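Local coordinates for protein hypoxanthine-guanine phosphoribosyltransferase (Thermus thermophilus, PDB 3ACC) that probably catalyses the transfer of the phosphoribosyl group from 5-phospho-alpha-D-ribose 1-diphosphate to hypoxanthine or guanine, giving IMP or GMP in magnesium-dependent purine salvage, at residues V105-T110 / P135-V140; N9-I14 / E152-Y157. All blocks are in the same frame, centred on the assembly; numbering follows the deposited sequence.

Interaction 1. Residues V105-T110 / P135-V140. With 5GP (guanosine-5'-monophosphate), chain B.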
loop_
_atom_site.group_PDB
_atom_site.type_symbol
_atom_site.label_atom_id
_atom_site.label_comp_id
_atom_site.label_asym_id
_atom_site.label_seq_id
_atom_site.Cartn_x
_atom_site.Cartn_y
_atom_site.Cartn_z
ATOM N N VAL A 105 2.350 3.146 16.988
ATOM C CA VAL A 105 2.672 4.321 17.784
ATOM C C VAL A 105 3.604 3.899 18.914
ATOM O O VAL A 105 3.226 3.116 19.787
ATOM C CB VAL A 105 1.402 4.958 18.372
ATOM C CG1 VAL A 105 1.771 6.172 19.244
ATOM C CG2 VAL A 105 0.457 5.367 17.231
ATOM N N ASP A 106 4.829 4.415 18.882
ATOM C CA ASP A 106 5.836 4.089 19.888
ATOM C C ASP A 106 5.915 5.213 20.925
ATOM O O ASP A 106 5.129 5.236 21.877
ATOM C CB ASP A 106 7.183 3.870 19.190
ATOM C CG ASP A 106 8.239 3.287 20.107
ATOM O OD1 ASP A 106 7.886 2.662 21.131
ATOM O OD2 ASP A 106 9.434 3.439 19.786
ATOM N N THR A 107 6.845 6.147 20.752
ATOM C CA THR A 107 6.953 7.254 21.702
ATOM C C THR A 107 5.824 8.247 21.438
ATOM O O THR A 107 5.425 8.997 22.330
ATOM C CB THR A 107 8.298 8.008 21.575
ATOM O OG1 THR A 107 8.377 8.640 20.291
ATOM C CG2 THR A 107 9.473 7.046 21.752
ATOM N N GLY A 108 5.317 8.243 20.205
ATOM C CA GLY A 108 4.242 9.149 19.830
ATOM C C GLY A 108 4.732 10.451 19.205
ATOM O O GLY A 108 3.933 11.276 18.745
ATOM N N LEU A 109 6.049 10.635 19.187
ATOM C CA LEU A 109 6.663 11.843 18.636
ATOM C C LEU A 109 6.269 12.099 17.185
ATOM O O LEU A 109 5.768 13.170 16.854
ATOM C CB LEU A 109 8.191 11.749 18.727
ATOM C CG LEU A 109 8.970 12.963 19.247
ATOM C CD1 LEU A 109 10.449 12.794 18.907
ATOM C CD2 LEU A 109 8.444 14.241 18.629
ATOM N N THR A 110 6.502 11.113 16.322
ATOM C CA THR A 110 6.179 11.251 14.904
ATOM C C THR A 110 4.717 11.626 14.665
ATOM O O THR A 110 4.427 12.571 13.934
ATOM C CB THR A 110 6.491 9.958 14.132
ATOM O OG1 THR A 110 7.887 9.660 14.243
ATOM C CG2 THR A 110 6.135 10.119 12.664
ATOM N N PRO A 135 2.013 1.766 24.389
ATOM C CA PRO A 135 1.829 2.829 25.384
ATOM C C PRO A 135 2.846 2.935 26.521
ATOM O O PRO A 135 2.986 4.004 27.117
ATOM C CB PRO A 135 0.404 2.591 25.883
ATOM C CG PRO A 135 0.259 1.108 25.775
ATOM C CD PRO A 135 0.880 0.821 24.421
ATOM N N SER A 136 3.560 1.853 26.823
ATOM C CA SER A 136 4.547 1.912 27.898
ATOM C C SER A 136 5.729 2.765 27.466
ATOM O O SER A 136 6.515 3.223 28.292
ATOM C CB SER A 136 5.030 0.505 28.286
ATOM O OG SER A 136 5.664 -0.163 27.213
ATOM N N ARG A 137 5.829 2.985 26.159
ATOM C CA ARG A 137 6.903 3.769 25.565
ATOM C C ARG A 137 6.470 5.205 25.261
ATOM O O ARG A 137 7.282 6.029 24.846
ATOM C CB ARG A 137 7.355 3.094 24.266
ATOM C CG ARG A 137 8.086 1.769 24.460
ATOM C CD ARG A 137 9.590 1.992 24.438
ATOM N NE ARG A 137 9.999 2.632 23.188
ATOM C CZ ARG A 137 11.230 3.057 22.923
ATOM N NH1 ARG A 137 12.193 2.917 23.825
ATOM N NH2 ARG A 137 11.498 3.627 21.753
ATOM N N ARG A 138 5.191 5.497 25.482
ATOM C CA ARG A 138 4.628 6.813 25.197
ATOM C C ARG A 138 5.287 7.974 25.951
ATOM O O ARG A 138 5.398 7.959 27.177
ATOM C CB ARG A 138 3.117 6.789 25.482
ATOM C CG ARG A 138 2.292 7.861 24.756
ATOM C CD ARG A 138 2.557 7.849 23.251
ATOM N NE ARG A 138 2.752 6.492 22.745
ATOM C CZ ARG A 138 1.785 5.593 22.590
ATOM N NH1 ARG A 138 0.530 5.902 22.892
ATOM N NH2 ARG A 138 2.081 4.375 22.152
ATOM N N GLN A 139 5.723 8.984 25.203
ATOM C CA GLN A 139 6.357 10.157 25.794
ATOM C C GLN A 139 5.529 11.404 25.501
ATOM O O GLN A 139 5.640 12.417 26.187
ATOM C CB GLN A 139 7.773 10.320 25.247
ATOM C CG GLN A 139 8.625 9.085 25.446
ATOM C CD GLN A 139 10.086 9.328 25.146
ATOM O OE1 GLN A 139 10.441 9.790 24.061
ATOM N NE2 GLN A 139 10.946 9.012 26.108
ATOM N N VAL A 140 4.697 11.311 24.470
ATOM C CA VAL A 140 3.823 12.402 24.073
ATOM C C VAL A 140 2.444 11.804 23.849
ATOM O O VAL A 140 2.272 10.923 23.010
ATOM C CB VAL A 140 4.294 13.062 22.762
ATOM C CG1 VAL A 140 3.441 14.288 22.471
ATOM C CG2 VAL A 140 5.759 13.446 22.868
HETATM P P 5GP B . 7.286 7.035 17.307
HETATM O O1P 5GP B . 8.245 6.911 18.423
HETATM O O2P 5GP B . 7.430 8.489 16.653
HETATM O O3P 5GP B . 5.785 6.845 17.853
HETATM O "O5'" 5GP B . 7.612 5.864 16.232
HETATM C "C5'" 5GP B . 7.212 6.304 14.938
HETATM C "C4'" 5GP B . 7.676 5.295 13.883
HETATM O "O4'" 5GP B . 8.750 4.452 14.410
HETATM C "C3'" 5GP B . 6.543 4.315 13.534
HETATM O "O3'" 5GP B . 5.660 4.879 12.564
HETATM C "C2'" 5GP B . 7.325 3.129 12.971
HETATM O "O2'" 5GP B . 7.653 3.311 11.587
HETATM C "C1'" 5GP B . 8.595 3.111 13.851
HETATM N N9 5GP B . 8.496 2.048 14.867
HETATM C C8 5GP B . 8.239 2.188 16.209
HETATM N N7 5GP B . 8.223 1.012 16.785
HETATM C C5 5GP B . 8.468 0.060 15.854
HETATM C C6 5GP B . 8.574 -1.372 15.868
HETATM O O6 5GP B . 8.427 -2.005 16.903
HETATM N N1 5GP B . 8.842 -2.020 14.685
HETATM C C2 5GP B . 9.007 -1.309 13.514
HETATM N N2 5GP B . 9.272 -1.972 12.343
HETATM N N3 5GP B . 8.908 0.011 13.496
HETATM C C4 5GP B . 8.648 0.718 14.617
#

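Interaction 2. Residues N9-I14 / E152-Y157. With 5GP (guanosine-5'-monophosphate), chain B.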
loop_
_atom_site.group_PDB
_atom_site.type_symbol
_atom_site.label_atom_id
_atom_site.label_comp_id
_atom_site.label_asym_id
_atom_site.label_seq_id
_atom_site.Cartn_x
_atom_site.Cartn_y
_atom_site.Cartn_z
ATOM N N ASN A 9 11.387 -14.744 17.451
ATOM C CA ASN A 9 11.141 -15.287 18.786
ATOM C C ASN A 9 10.783 -14.242 19.835
ATOM O O ASN A 9 10.820 -14.530 21.029
ATOM C CB ASN A 9 12.354 -16.083 19.268
ATOM C CG ASN A 9 13.599 -15.228 19.407
ATOM O OD1 ASN A 9 14.673 -15.731 19.733
ATOM N ND2 ASN A 9 13.461 -13.931 19.166
ATOM N N GLY A 10 10.444 -13.037 19.391
ATOM C CA GLY A 10 10.085 -11.984 20.324
ATOM C C GLY A 10 8.799 -12.293 21.068
ATOM O O GLY A 10 8.112 -13.261 20.744
ATOM N N PRO A 11 8.432 -11.473 22.064
ATOM C CA PRO A 11 7.212 -11.690 22.845
ATOM C C PRO A 11 5.892 -11.369 22.148
ATOM O O PRO A 11 4.839 -11.795 22.611
ATOM C CB PRO A 11 7.441 -10.820 24.079
ATOM C CG PRO A 11 8.193 -9.663 23.514
ATOM C CD PRO A 11 9.196 -10.330 22.594
ATOM N N VAL A 12 5.945 -10.628 21.043
ATOM C CA VAL A 12 4.734 -10.249 20.314
ATOM C C VAL A 12 4.542 -11.034 19.016
ATOM O O VAL A 12 5.413 -11.043 18.144
ATOM C CB VAL A 12 4.741 -8.738 19.981
ATOM C CG1 VAL A 12 3.483 -8.364 19.209
ATOM C CG2 VAL A 12 4.822 -7.929 21.266
ATOM N N GLN A 13 3.390 -11.690 18.901
ATOM C CA GLN A 13 3.064 -12.489 17.726
ATOM C C GLN A 13 1.574 -12.321 17.435
ATOM O O GLN A 13 0.732 -12.514 18.316
ATOM C CB GLN A 13 3.355 -13.976 17.989
ATOM C CG GLN A 13 4.723 -14.306 18.603
ATOM C CD GLN A 13 5.881 -14.171 17.627
ATOM O OE1 GLN A 13 5.706 -14.305 16.413
ATOM N NE2 GLN A 13 7.081 -13.932 18.159
ATOM N N ILE A 14 1.239 -11.952 16.203
ATOM C CA ILE A 14 -0.164 -11.782 15.835
ATOM C C ILE A 14 -0.353 -12.348 14.433
ATOM O O ILE A 14 0.275 -11.889 13.480
ATOM C CB ILE A 14 -0.579 -10.293 15.874
ATOM C CG1 ILE A 14 -0.075 -9.651 17.172
ATOM C CG2 ILE A 14 -2.096 -10.171 15.814
ATOM C CD1 ILE A 14 -0.421 -8.188 17.322
ATOM N N GLU A 152 2.855 -4.940 24.328
ATOM C CA GLU A 152 3.929 -4.653 25.267
ATOM C C GLU A 152 5.091 -4.078 24.472
ATOM O O GLU A 152 5.083 -4.091 23.239
ATOM C CB GLU A 152 4.384 -5.929 25.981
ATOM C CG GLU A 152 4.922 -7.012 25.056
ATOM C CD GLU A 152 5.492 -8.199 25.821
ATOM O OE1 GLU A 152 6.568 -8.054 26.447
ATOM O OE2 GLU A 152 4.853 -9.275 25.803
ATOM N N ASP A 153 6.096 -3.579 25.181
ATOM C CA ASP A 153 7.257 -3.004 24.528
ATOM C C ASP A 153 8.115 -4.071 23.852
ATOM O O ASP A 153 8.649 -4.967 24.513
ATOM C CB ASP A 153 8.090 -2.226 25.545
ATOM C CG ASP A 153 9.333 -1.629 24.935
ATOM O OD1 ASP A 153 9.329 -1.380 23.713
ATOM O OD2 ASP A 153 10.307 -1.397 25.678
ATOM N N ALA A 154 8.236 -3.974 22.531
ATOM C CA ALA A 154 9.033 -4.922 21.757
ATOM C C ALA A 154 9.186 -4.405 20.336
ATOM O O ALA A 154 8.358 -3.628 19.863
ATOM C CB ALA A 154 8.353 -6.290 21.740
ATOM N N TYR A 155 10.246 -4.815 19.652
ATOM C CA TYR A 155 10.421 -4.376 18.277
ATOM C C TYR A 155 9.758 -5.403 17.376
ATOM O O TYR A 155 10.256 -6.517 17.206
ATOM C CB TYR A 155 11.897 -4.226 17.907
ATOM C CG TYR A 155 12.088 -3.591 16.541
ATOM C CD1 TYR A 155 12.024 -4.358 15.373
ATOM C CD2 TYR A 155 12.282 -2.218 16.411
ATOM C CE1 TYR A 155 12.146 -3.771 14.116
ATOM C CE2 TYR A 155 12.403 -1.618 15.158
ATOM C CZ TYR A 155 12.334 -2.401 14.016
ATOM O OH TYR A 155 12.436 -1.810 12.776
ATOM N N VAL A 156 8.623 -5.011 16.807
ATOM C CA VAL A 156 7.857 -5.883 15.932
ATOM C C VAL A 156 8.201 -5.623 14.471
ATOM O O VAL A 156 8.885 -4.657 14.145
ATOM C CB VAL A 156 6.340 -5.661 16.140
ATOM C CG1 VAL A 156 5.976 -5.895 17.606
ATOM C CG2 VAL A 156 5.957 -4.238 15.727
ATOM N N TYR A 157 7.744 -6.511 13.600
ATOM C CA TYR A 157 7.967 -6.364 12.172
ATOM C C TYR A 157 7.014 -7.292 11.438
ATOM O O TYR A 157 6.397 -8.169 12.050
ATOM C CB TYR A 157 9.429 -6.653 11.809
ATOM C CG TYR A 157 9.926 -8.047 12.126
ATOM C CD1 TYR A 157 9.869 -9.062 11.170
ATOM C CD2 TYR A 157 10.486 -8.341 13.370
ATOM C CE1 TYR A 157 10.367 -10.333 11.443
ATOM C CE2 TYR A 157 10.985 -9.616 13.655
ATOM C CZ TYR A 157 10.924 -10.605 12.687
ATOM O OH TYR A 157 11.420 -11.861 12.955
HETATM P P 5GP B . 7.286 7.035 17.307
HETATM O O1P 5GP B . 8.245 6.911 18.423
HETATM O O2P 5GP B . 7.430 8.489 16.653
HETATM O O3P 5GP B . 5.785 6.845 17.853
HETATM O "O5'" 5GP B . 7.612 5.864 16.232
HETATM C "C5'" 5GP B . 7.212 6.304 14.938
HETATM C "C4'" 5GP B . 7.676 5.295 13.883
HETATM O "O4'" 5GP B . 8.750 4.452 14.410
HETATM C "C3'" 5GP B . 6.543 4.315 13.534
HETATM O "O3'" 5GP B . 5.660 4.879 12.564
HETATM C "C2'" 5GP B . 7.325 3.129 12.971
HETATM O "O2'" 5GP B . 7.653 3.311 11.587
HETATM C "C1'" 5GP B . 8.595 3.111 13.851
HETATM N N9 5GP B . 8.496 2.048 14.867
HETATM C C8 5GP B . 8.239 2.188 16.209
HETATM N N7 5GP B . 8.223 1.012 16.785
HETATM C C5 5GP B . 8.468 0.060 15.854
HETATM C C6 5GP B . 8.574 -1.372 15.868
HETATM O O6 5GP B . 8.427 -2.005 16.903
HETATM N N1 5GP B . 8.842 -2.020 14.685
HETATM C C2 5GP B . 9.007 -1.309 13.514
HETATM N N2 5GP B . 9.272 -1.972 12.343
HETATM N N3 5GP B . 8.908 0.011 13.496
HETATM C C4 5GP B . 8.648 0.718 14.617
#

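Interaction 1. Residues V105-T110 / P135-V140
Arg138 curls back against residues 105-110, the 5'-phosphate-binding loop of the type I phosphoribosyltransferase fold. This is the tight part of the contact. Its chain bends at chi2 (53°) and again at chi3 (37°), which brings the guanidinium against the loop. Arg138 NE and NH2 both bond to Asp106 O. The bond from Arg138 NE to Asp106 O, 2.8 Å, is the shorter and straighter one; it lies in the guanidinium plane and meets the oxygen from above the carbonyl plane. Val105 CG1 sits over the centre of one guanidinium face, 3.4 Å from Arg138 CZ. Arg138 NH2 has a further bond to Ser133 OG. The backbone N atoms of Asp106, Thr107, Gly108 and Thr110 and the two threonine hydroxyls bond the GMP phosphate. Gly108 is the N-cap of helix 109-120. On the solvent side Arg137 makes a side-on salt bridge to the Asp106 carboxylate, NE to OD1 and NH2 to OD2, with the two planes 17° apart. The loose part is Gln139 on Thr107, with Gln139 OE1 3.7 Å from Thr107 CG2. Thr107 O belongs to the tight part: Gln139 N lies on a lone pair of Thr107 O at 2.9 Å, and Val140 N approaches Thr107 O almost end-on at 3.2 Å.

Interaction 2. Residues N9-I14 / E152-Y157
Val12 holds CG1 anti to its backbone N (chi1 179°), and this sends its two methyls to different partners on residues 152-157. Val12 CG1 meets Val156 CG1 at 3.9 Å. Val12 CG2 reaches Ala154 CB and also the Glu152 chain at CG. Glu152 has CG between its own backbone N and carbonyl carbon (chi1 61°) and runs extended beyond CG. The Val12 and Glu152 side chains run antiparallel, side by side. The Glu152 carboxylate ends beside the Pro11 ring, with Glu152 OE2 3.5 Å from Pro11 CB. Pro11 CG rests on Ala154 CB at 3.8 Å. No hydrogen bond crosses between the segments. Val12, Ala154 and Val156 are buried, while Pro11 and Glu152 are exposed. Both segments belong to the hood of the type I phosphoribosyltransferase fold, whose Tyr155 and Val156 meet the purine. Val156 reads the base with its backbone. Val156 N donates to GMP O6 at 3.0 Å, and Val156 O accepts from GMP N1 at 2.7 Å and only weakly from N2. Its two methyls face different ways: Val156 CG1 packs on Val12, on the side away from the base, while Val156 CG2 lies 3.5 Å from GMP O6. Tyr155 turns away from residues 9-14 and places one ring face against the guanine, with GMP N1 over the ring centre. Tyr155 OH is bonded to Asp162 O. Gln13 NE2 bonds back to Gly10 O at 2.9 Å.

In the fold
From the N terminus, residues 9-14 come first, just before helix 16-33. The chain then builds strands 40-45, 64-69 and 97-102 before residues 105-110 lead into helix 109-120. It returns through strands 125-130 and 132-133 to residues 135-140, where interaction 1 closes a short loop. Strand 146-150 follows, and residues 152-157 close the long loop of interaction 2, inside which interaction 1 is nested. Interaction 1 ties the start of helix 109-120 to the loop after strand 132-133. Interaction 2 ties the N-terminal segment to the region of strand 156-157. Their centres are about 16 Å apart. They touch where Arg137 and Ser136 pack on Asp153, and GMP spans both, phosphate to base.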